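Local coordinates for glycosyl hydrolases family 31 family protein (Aspergillus niger, PDB 6DRU) that catalyses the hydrolytic release of alpha-xylose from the non-reducing terminal glucose of xyloglucan oligosaccharides, at residues Thr457-Ala462 with Ser476-Ser481; Leu231-Arg234 with Gly240-Pro243; Ala290-Trp295 with Ser356-Tyr361; Ala336-Gln339 with Leu343-Ala346. All blocks are in the same frame, centred on the assembly; numbering follows the deposited sequence.

Contact 1 of 4, residues Thr457-Ala462 with Ser476-Ser481; sequences TKEGSA and SQRFCS
Arg-478 meets Glu-459 through its aliphatic part, not its charged end. Its CD lies 3.9 Å from Glu-459 OE1. The guanidinium is turned away by the bend at chi3, and its NE bonds to the carbonyl of Gly-475. Carboxylate and guanidinium planes stand 84° apart. Glu-459 OE1 and Arg-478 NE remain 5.1 Å apart, so any attraction between the two charges would act at a distance. The carbonyl of Arg-478 is used as well. Glu-459 CG packs near it, and a water donates to Arg-478 O at 2.9 Å while accepting from Gly-460 N at 3.1 Å. That water ties the second segment to a type II turn, Lys-458 to Ser-461, which Ser-461 closes with both N and OG on Lys-458 O. In the TIM barrel, the turn follows helix 439-455, and the second segment leads into strand 481-484. Phe-479 comes next. Glu-459, extended with CG opposite its backbone N (chi1 178°), brings OE2 to 3.6 Å from Phe-479 CE1. The approach to the ring is oblique. Arg-478 CG sits over the centre of one face of the Phe-479 ring, 3.6 Å above its plane. Cys-480 is disulfide-bonded to Cys-463, and its N reaches Glu-448 OE1 on helix 439-455. Ser-481 OG bonds to Gln-444 on the same helix and to Ser-467.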
# COMPACT_ATOMS: atom_id res chain seq x y z
N THR A 457 -23.46 23.57 -32.52
CA THR A 457 -22.66 22.88 -33.51
C THR A 457 -22.14 21.56 -32.95
O THR A 457 -21.94 21.42 -31.75
CB THR A 457 -21.48 23.74 -33.99
OG1 THR A 457 -20.75 24.21 -32.85
CG2 THR A 457 -21.99 24.94 -34.78
N LYS A 458 -21.93 20.61 -33.85
CA LYS A 458 -21.36 19.32 -33.46
C LYS A 458 -19.84 19.40 -33.43
O LYS A 458 -19.22 20.13 -34.21
CB LYS A 458 -21.81 18.22 -34.43
CG LYS A 458 -23.19 17.66 -34.14
CD LYS A 458 -23.14 16.68 -32.98
CE LYS A 458 -24.44 15.91 -32.84
NZ LYS A 458 -24.29 14.74 -31.94
N GLU A 459 -19.25 18.64 -32.52
CA GLU A 459 -17.80 18.56 -32.44
C GLU A 459 -17.25 17.97 -33.74
O GLU A 459 -17.84 17.06 -34.32
CB GLU A 459 -17.37 17.72 -31.24
CG GLU A 459 -15.87 17.55 -31.09
CD GLU A 459 -15.49 16.67 -29.92
OE1 GLU A 459 -15.56 15.43 -30.05
OE2 GLU A 459 -15.13 17.22 -28.85
N GLY A 460 -16.12 18.51 -34.20
CA GLY A 460 -15.53 18.13 -35.46
C GLY A 460 -15.88 19.04 -36.62
O GLY A 460 -15.14 19.06 -37.61
N SER A 461 -16.97 19.79 -36.52
CA SER A 461 -17.33 20.75 -37.55
C SER A 461 -16.49 22.01 -37.41
O SER A 461 -15.60 22.11 -36.55
CB SER A 461 -18.83 21.07 -37.48
OG SER A 461 -19.14 21.79 -36.30
N ALA A 462 -16.75 23.00 -38.26
CA ALA A 462 -15.95 24.22 -38.27
C ALA A 462 -16.05 24.94 -36.93
O ALA A 462 -17.13 25.06 -36.35
CB ALA A 462 -16.41 25.14 -39.40
N SER A 476 -6.20 14.75 -28.51
CA SER A 476 -6.50 16.14 -28.18
C SER A 476 -6.77 16.98 -29.42
O SER A 476 -7.35 18.07 -29.30
CB SER A 476 -5.34 16.76 -27.38
OG SER A 476 -5.39 16.36 -26.02
N GLN A 477 -6.38 16.50 -30.61
CA GLN A 477 -6.60 17.26 -31.83
C GLN A 477 -8.08 17.37 -32.19
O GLN A 477 -8.43 18.15 -33.08
CB GLN A 477 -5.84 16.64 -33.00
CG GLN A 477 -6.36 15.28 -33.45
CD GLN A 477 -5.77 14.13 -32.67
OE1 GLN A 477 -5.01 14.33 -31.72
NE2 GLN A 477 -6.11 12.91 -33.07
N ARG A 478 -8.96 16.63 -31.51
CA ARG A 478 -10.38 16.68 -31.80
C ARG A 478 -11.03 17.97 -31.33
O ARG A 478 -12.19 18.22 -31.68
CB ARG A 478 -11.09 15.49 -31.16
CG ARG A 478 -11.25 15.62 -29.65
CD ARG A 478 -11.89 14.39 -29.04
NE ARG A 478 -11.00 13.23 -29.12
CZ ARG A 478 -11.30 12.03 -28.64
NH1 ARG A 478 -12.47 11.82 -28.05
NH2 ARG A 478 -10.43 11.03 -28.75
N PHE A 479 -10.33 18.80 -30.56
CA PHE A 479 -10.90 20.00 -29.97
C PHE A 479 -10.51 21.24 -30.76
O PHE A 479 -9.47 21.27 -31.43
CB PHE A 479 -10.45 20.17 -28.52
CG PHE A 479 -10.74 18.98 -27.64
CD1 PHE A 479 -12.05 18.61 -27.37
CD2 PHE A 479 -9.71 18.25 -27.07
CE1 PHE A 479 -12.32 17.52 -26.56
CE2 PHE A 479 -9.98 17.17 -26.26
CZ PHE A 479 -11.28 16.80 -26.00
N CYS A 480 -11.35 22.27 -30.67
CA CYS A 480 -10.99 23.60 -31.14
C CYS A 480 -9.92 24.18 -30.21
O CYS A 480 -10.16 25.18 -29.53
CB CYS A 480 -12.21 24.53 -31.18
SG CYS A 480 -13.57 24.00 -32.25
N SER A 481 -8.75 23.55 -30.16
CA SER A 481 -7.75 23.86 -29.15
C SER A 481 -6.36 23.71 -29.75
O SER A 481 -6.09 22.74 -30.47
CB SER A 481 -7.90 22.94 -27.93
OG SER A 481 -6.99 23.30 -26.91
O HOH W 1 -14.26 20.15 -32.37

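Contact 2 of 4, residues Leu231-Arg234 with Gly240-Pro243; sequences LQQR and GRAP
Gln-233 and Arg-241 are the closest pair of backbone positions, with CA atoms 8.9 Å apart. Gln-233 lies within helix 228-239. Gly-240 is the first residue to leave the helical conformation, with phi at 142°, and residues 240-243 then run on without regular structure. The backbones do not bond to each other. The long side chain of Arg-241 spans the gap, reaching back to the helix it follows. It is bent at chi2 (-81°), and this bend turns the guanidinium toward the helix. Arg-241 NH2 donates to Gln-233 O at 3.3 Å, with a nearly straight N-H...O angle of 167°. The carbonyl oxygen lies at the guanidinium edge, close to its plane, while the donor is somewhat tilted from the carbonyl plane. The same NH2 also lies 3.8 Å from Gln-233 CG, a packing contact. Arg-241 NE bonds to Ser-236 OG, which is also bonded to Gln-233 O. Two bonds from neighbouring nitrogens thus hold the guanidinium against the last turns of the helix. Glu-53 adds a salt bridge to Arg-241 NH2 and accepts from Gln-233 NE2 with its other oxygen. This is an arginine folded back over a helix C-terminus, at the passage from the N-terminal beta-sheet region to strand 252-254 of the TIM barrel of this family 31 glycosidase.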
# COMPACT_ATOMS: atom_id res chain seq x y z
N LEU A 231 -0.09 6.29 -41.84
CA LEU A 231 -0.07 6.08 -40.40
C LEU A 231 -0.82 7.19 -39.67
O LEU A 231 -1.64 6.92 -38.79
CB LEU A 231 1.37 5.99 -39.90
CG LEU A 231 2.11 4.68 -40.15
CD1 LEU A 231 3.54 4.77 -39.65
CD2 LEU A 231 1.38 3.53 -39.46
N GLN A 232 -0.56 8.45 -40.05
CA GLN A 232 -1.29 9.56 -39.45
C GLN A 232 -2.76 9.54 -39.84
O GLN A 232 -3.61 10.01 -39.07
CB GLN A 232 -0.65 10.89 -39.84
CG GLN A 232 0.70 11.13 -39.19
CD GLN A 232 0.62 11.19 -37.68
OE1 GLN A 232 -0.27 11.83 -37.12
NE2 GLN A 232 1.56 10.53 -37.01
N GLN A 233 -3.08 9.02 -41.03
CA GLN A 233 -4.49 8.87 -41.40
C GLN A 233 -5.19 7.87 -40.50
O GLN A 233 -6.36 8.05 -40.14
CB GLN A 233 -4.60 8.44 -42.86
CG GLN A 233 -5.90 8.85 -43.54
CD GLN A 233 -6.11 8.14 -44.86
OE1 GLN A 233 -5.18 7.98 -45.65
NE2 GLN A 233 -7.34 7.71 -45.11
N ARG A 234 -4.48 6.80 -40.12
CA ARG A 234 -5.06 5.78 -39.25
C ARG A 234 -5.13 6.26 -37.80
O ARG A 234 -6.12 5.99 -37.11
CB ARG A 234 -4.25 4.49 -39.34
CG ARG A 234 -4.10 3.95 -40.75
CD ARG A 234 -5.35 3.23 -41.22
NE ARG A 234 -5.18 2.65 -42.55
CZ ARG A 234 -5.58 3.22 -43.68
NH1 ARG A 234 -6.19 4.40 -43.64
NH2 ARG A 234 -5.39 2.62 -44.84
N GLY A 240 -9.16 10.86 -33.34
CA GLY A 240 -9.84 12.12 -33.61
C GLY A 240 -9.34 12.88 -34.82
O GLY A 240 -8.13 13.04 -35.02
N ARG A 241 -10.28 13.35 -35.63
CA ARG A 241 -9.98 14.21 -36.78
C ARG A 241 -10.21 15.66 -36.38
O ARG A 241 -11.29 16.02 -35.91
CB ARG A 241 -10.86 13.84 -37.97
CG ARG A 241 -10.48 12.53 -38.64
CD ARG A 241 -9.31 12.70 -39.59
NE ARG A 241 -8.82 11.42 -40.10
CZ ARG A 241 -9.47 10.68 -41.00
NH1 ARG A 241 -10.63 11.10 -41.48
NH2 ARG A 241 -8.96 9.53 -41.41
N ALA A 242 -9.19 16.49 -36.58
CA ALA A 242 -9.26 17.87 -36.13
C ALA A 242 -10.36 18.63 -36.89
O ALA A 242 -10.67 18.31 -38.04
CB ALA A 242 -7.92 18.57 -36.33
N PRO A 243 -10.95 19.63 -36.27
CA PRO A 243 -11.94 20.47 -36.95
C PRO A 243 -11.24 21.52 -37.81
O PRO A 243 -10.02 21.65 -37.83
CB PRO A 243 -12.70 21.11 -35.79
CG PRO A 243 -11.70 21.18 -34.69
CD PRO A 243 -10.84 19.96 -34.84

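Contact 3 of 4, residues Ala290-Trp295 with Ser356-Tyr361; sequences AHQGDW and SWNGSY. With NAG (2-acetamido-2-deoxy-beta-D-glucopyranose), chain D.
Trp-357 O is gripped by two donors coming from opposite faces of its carbonyl plane. Gln-292 NE2 bonds to it at 2.9 Å, from well above the plane. Ser-360 N bonds to it at 3.1 Å and closes the type I' turn of a beta hairpin. Gln-292 projects from a type II turn, His-291 to Asp-294, which a bond of 2.7 Å from His-291 ND1 to Asp-294 OD2 braces. Its amide stands almost upright to the indole, with planes 83° apart. With CG anti to the backbone N (chi1 -180°), Trp-357 presents CD1 to Gln-292 OE1, 3.6 Å away at the indole edge. A water accepts from Gln-292 NE2 at 3.1 Å, donates to Asn-358 OD1 and bonds to Ser-360 OG. Asn-358 is glycosylated: its ND2 is joined covalently to NAG C1. Trp-357 NE1 bonds to Gln-287, and its ring meets Trp-325 of the xylose pocket. Trp-357 O can only accept, so the end of the amide facing it must be NE2, and OE1 is left to accept from Ser-327 OG. The buried glutamine probably helps to position Trp-357, whose ring touches the bound glucose unit.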
# COMPACT_ATOMS: atom_id res chain seq x y z
N ALA A 290 -9.86 38.85 -9.36
CA ALA A 290 -9.80 39.27 -7.96
C ALA A 290 -9.29 38.14 -7.07
O ALA A 290 -8.46 38.37 -6.19
CB ALA A 290 -11.17 39.75 -7.50
N HIS A 291 -9.78 36.92 -7.28
CA HIS A 291 -9.38 35.77 -6.49
C HIS A 291 -9.24 34.55 -7.40
O HIS A 291 -9.89 34.46 -8.45
CB HIS A 291 -10.38 35.47 -5.37
CG HIS A 291 -10.80 36.68 -4.59
ND1 HIS A 291 -12.00 37.33 -4.83
CD2 HIS A 291 -10.20 37.35 -3.59
CE1 HIS A 291 -12.10 38.35 -4.00
NE2 HIS A 291 -11.02 38.39 -3.24
N GLN A 292 -8.40 33.61 -6.97
CA GLN A 292 -8.24 32.34 -7.68
C GLN A 292 -9.52 31.53 -7.55
O GLN A 292 -9.89 31.11 -6.45
CB GLN A 292 -7.05 31.56 -7.13
CG GLN A 292 -5.70 32.16 -7.45
CD GLN A 292 -4.56 31.33 -6.89
OE1 GLN A 292 -4.16 30.32 -7.48
NE2 GLN A 292 -4.04 31.74 -5.74
N GLY A 293 -10.21 31.31 -8.67
CA GLY A 293 -11.48 30.62 -8.67
C GLY A 293 -12.66 31.50 -8.98
O GLY A 293 -13.77 30.98 -9.18
N ASP A 294 -12.47 32.82 -9.01
CA ASP A 294 -13.57 33.72 -9.37
C ASP A 294 -13.94 33.57 -10.84
O ASP A 294 -15.12 33.67 -11.19
CB ASP A 294 -13.18 35.17 -9.05
CG ASP A 294 -13.29 35.49 -7.57
OD1 ASP A 294 -13.64 34.59 -6.79
OD2 ASP A 294 -13.01 36.65 -7.20
N TRP A 295 -12.95 33.33 -11.70
CA TRP A 295 -13.17 33.13 -13.13
C TRP A 295 -13.95 34.30 -13.73
O TRP A 295 -15.01 34.14 -14.33
CB TRP A 295 -13.85 31.79 -13.38
CG TRP A 295 -12.96 30.64 -13.02
CD1 TRP A 295 -11.62 30.54 -13.26
CD2 TRP A 295 -13.33 29.46 -12.31
NE1 TRP A 295 -11.14 29.36 -12.76
CE2 TRP A 295 -12.17 28.67 -12.17
CE3 TRP A 295 -14.53 28.97 -11.79
CZ2 TRP A 295 -12.17 27.44 -11.53
CZ3 TRP A 295 -14.54 27.75 -11.15
CH2 TRP A 295 -13.36 26.99 -11.03
N SER A 356 0.14 25.58 -4.40
CA SER A 356 0.08 26.95 -3.91
C SER A 356 0.36 27.90 -5.07
O SER A 356 1.00 27.54 -6.06
CB SER A 356 1.06 27.21 -2.77
OG SER A 356 2.40 27.07 -3.20
N TRP A 357 -0.12 29.13 -4.91
CA TRP A 357 0.11 30.21 -5.87
C TRP A 357 -0.45 31.49 -5.27
O TRP A 357 -1.44 31.46 -4.54
CB TRP A 357 -0.55 29.93 -7.23
CG TRP A 357 -0.31 31.03 -8.21
CD1 TRP A 357 -1.22 31.94 -8.66
CD2 TRP A 357 0.93 31.35 -8.86
NE1 TRP A 357 -0.63 32.81 -9.55
CE2 TRP A 357 0.69 32.46 -9.69
CE3 TRP A 357 2.21 30.80 -8.82
CZ2 TRP A 357 1.69 33.03 -10.47
CZ3 TRP A 357 3.20 31.37 -9.60
CH2 TRP A 357 2.94 32.47 -10.41
N ASN A 358 0.21 32.61 -5.58
CA ASN A 358 -0.25 33.93 -5.14
C ASN A 358 -0.30 34.02 -3.61
O ASN A 358 -1.16 34.69 -3.04
CB ASN A 358 -1.61 34.27 -5.77
CG ASN A 358 -2.00 35.72 -5.58
OD1 ASN A 358 -2.96 36.02 -4.87
ND2 ASN A 358 -1.27 36.63 -6.22
N GLY A 359 0.63 33.33 -2.95
CA GLY A 359 0.70 33.35 -1.50
C GLY A 359 -0.37 32.57 -0.78
O GLY A 359 -0.48 32.69 0.44
N SER A 360 -1.16 31.77 -1.50
CA SER A 360 -2.23 30.99 -0.91
C SER A 360 -2.15 29.56 -1.41
O SER A 360 -1.79 29.31 -2.56
CB SER A 360 -3.60 31.58 -1.26
OG SER A 360 -3.66 32.96 -0.93
N TYR A 361 -2.48 28.61 -0.53
CA TYR A 361 -2.58 27.22 -0.94
C TYR A 361 -3.96 26.96 -1.54
O TYR A 361 -4.97 27.46 -1.04
CB TYR A 361 -2.32 26.30 0.25
CG TYR A 361 -0.88 26.33 0.72
CD1 TYR A 361 -0.46 27.24 1.68
CD2 TYR A 361 0.07 25.48 0.17
CE1 TYR A 361 0.86 27.28 2.10
CE2 TYR A 361 1.39 25.52 0.58
CZ TYR A 361 1.78 26.42 1.54
OH TYR A 361 3.09 26.46 1.96
C1 NAG D . -1.94 37.93 -6.07
C2 NAG D . -1.08 39.08 -5.59
C3 NAG D . -1.72 40.42 -5.66
C4 NAG D . -2.56 40.59 -6.90
C5 NAG D . -3.47 39.40 -7.10
C6 NAG D . -4.31 39.58 -8.34
C7 NAG D . 0.49 38.14 -3.93
C8 NAG D . 0.86 37.86 -2.49
N2 NAG D . -0.71 38.81 -4.24
O3 NAG D . -0.73 41.42 -5.58
O4 NAG D . -3.35 41.75 -6.77
O5 NAG D . -2.65 38.26 -7.23
O6 NAG D . -4.58 38.32 -8.92
O7 NAG D . 1.24 37.78 -4.83
O HOH W 2 -4.69 34.05 -3.76

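Contact 4 of 4, residues Ala336-Gln339 with Leu343-Ala346; sequences AALQ and LLSA
Leu-338, Leu-343 and Leu-344 share one side-chain setting: each CG is opposite its own carbonyl carbon and beside the backbone N, with chi1 of -71° for Leu-338. With this setting Leu-338 brings CD2 to 3.8 Å from Leu-343 CB, while its CB lies 3.7 Å from Leu-344 CD2. Leu-338 crosses each of the other two at about a right angle. Gln-339 bends at chi2 (75°), which brings its amide back to Leu-344. NE2 lies 4.0 Å from Leu-344 CD1, a packing contact, and makes a weak hydrogen bond to Tyr-335 OH. The polar link is in the backbone. Leu-343 N donates to Leu-338 O at 3.0 Å, with an N-H...O angle of 163° and the donor in the carbonyl plane. This bond, from the N-H of residue i+5 to the carbonyl of residue i, is of the kind seen where a helix ends. It closes the turn by which the chain leaves the short helix 335-340 and moves off toward strand 346-347. All four touching residues are buried. Phe-375 on helix 370-385 packs on Leu-338 and Leu-343. Val-328 on strand 319-328 touches Leu-338 and Leu-344, and Arg-363 on strand 360-364 touches Gln-339 and Leu-344. Phe-420 of the second subunit packs on Gln-339, so this turn of the barrel domain also borders a subunit interface.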
# COMPACT_ATOMS: atom_id res chain seq x y z
N ALA A 336 -17.04 28.28 -1.68
CA ALA A 336 -18.01 27.53 -0.90
C ALA A 336 -18.84 26.60 -1.77
O ALA A 336 -19.07 25.44 -1.42
CB ALA A 336 -18.91 28.49 -0.12
N ALA A 337 -19.30 27.10 -2.93
CA ALA A 337 -20.11 26.27 -3.82
C ALA A 337 -19.29 25.13 -4.41
O ALA A 337 -19.78 24.00 -4.51
CB ALA A 337 -20.72 27.13 -4.92
N LEU A 338 -18.06 25.42 -4.83
CA LEU A 338 -17.20 24.37 -5.38
C LEU A 338 -16.90 23.30 -4.34
O LEU A 338 -16.82 22.11 -4.67
CB LEU A 338 -15.90 24.98 -5.90
CG LEU A 338 -16.00 25.83 -7.16
CD1 LEU A 338 -14.79 26.75 -7.28
CD2 LEU A 338 -16.10 24.93 -8.38
N GLN A 339 -16.72 23.71 -3.08
CA GLN A 339 -16.43 22.76 -2.02
C GLN A 339 -17.65 21.91 -1.69
O GLN A 339 -17.53 20.69 -1.48
CB GLN A 339 -15.93 23.50 -0.78
CG GLN A 339 -15.31 22.61 0.27
CD GLN A 339 -13.93 22.14 -0.13
OE1 GLN A 339 -13.74 21.01 -0.56
NE2 GLN A 339 -12.94 23.02 0.02
N LEU A 343 -16.81 19.70 -6.42
CA LEU A 343 -16.26 20.03 -7.72
C LEU A 343 -14.77 20.31 -7.67
O LEU A 343 -14.21 20.81 -8.65
CB LEU A 343 -17.00 21.23 -8.32
CG LEU A 343 -18.52 21.19 -8.26
CD1 LEU A 343 -19.11 22.46 -8.85
CD2 LEU A 343 -19.05 19.96 -8.98
N LEU A 344 -14.11 19.98 -6.57
CA LEU A 344 -12.68 20.19 -6.41
C LEU A 344 -11.97 18.86 -6.20
O LEU A 344 -12.45 18.01 -5.43
CB LEU A 344 -12.38 21.13 -5.24
CG LEU A 344 -13.06 22.50 -5.24
CD1 LEU A 344 -12.78 23.21 -3.93
CD2 LEU A 344 -12.58 23.33 -6.42
N SER A 345 -10.84 18.68 -6.87
CA SER A 345 -9.95 17.59 -6.54
C SER A 345 -9.30 17.86 -5.19
O SER A 345 -9.34 18.98 -4.66
CB SER A 345 -8.89 17.40 -7.62
OG SER A 345 -8.01 18.51 -7.66
N ALA A 346 -8.68 16.83 -4.62
CA ALA A 346 -8.07 16.99 -3.31
C ALA A 346 -7.02 15.91 -3.11
O ALA A 346 -7.20 14.77 -3.55
CB ALA A 346 -9.12 16.91 -2.19

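Overall arrangement
The four contacts form two pairs. Contacts 1 and 2 have centres 12 Å apart and touch: Gln-477 NE2 lies 2.8 Å from Gly-240 O, probably a hydrogen bond, joining the barrel loop to the entry into the barrel. Contacts 3 and 4 have centres 14 Å apart. Contact 4 is nested in the loop closed by contact 3, and Trp-295 CZ3 packs on Leu-338 CD1 at 4.0 Å. The pairs are well separated, contacts 1 and 3 having centres 30 Å apart. Contact 3 is near the catalytic centre: the Trp-357 side chain is about 8 Å from those of Asp-395 and Asp-487, the probable catalytic pair. Contacts 1, 2 and 4 lie away from it.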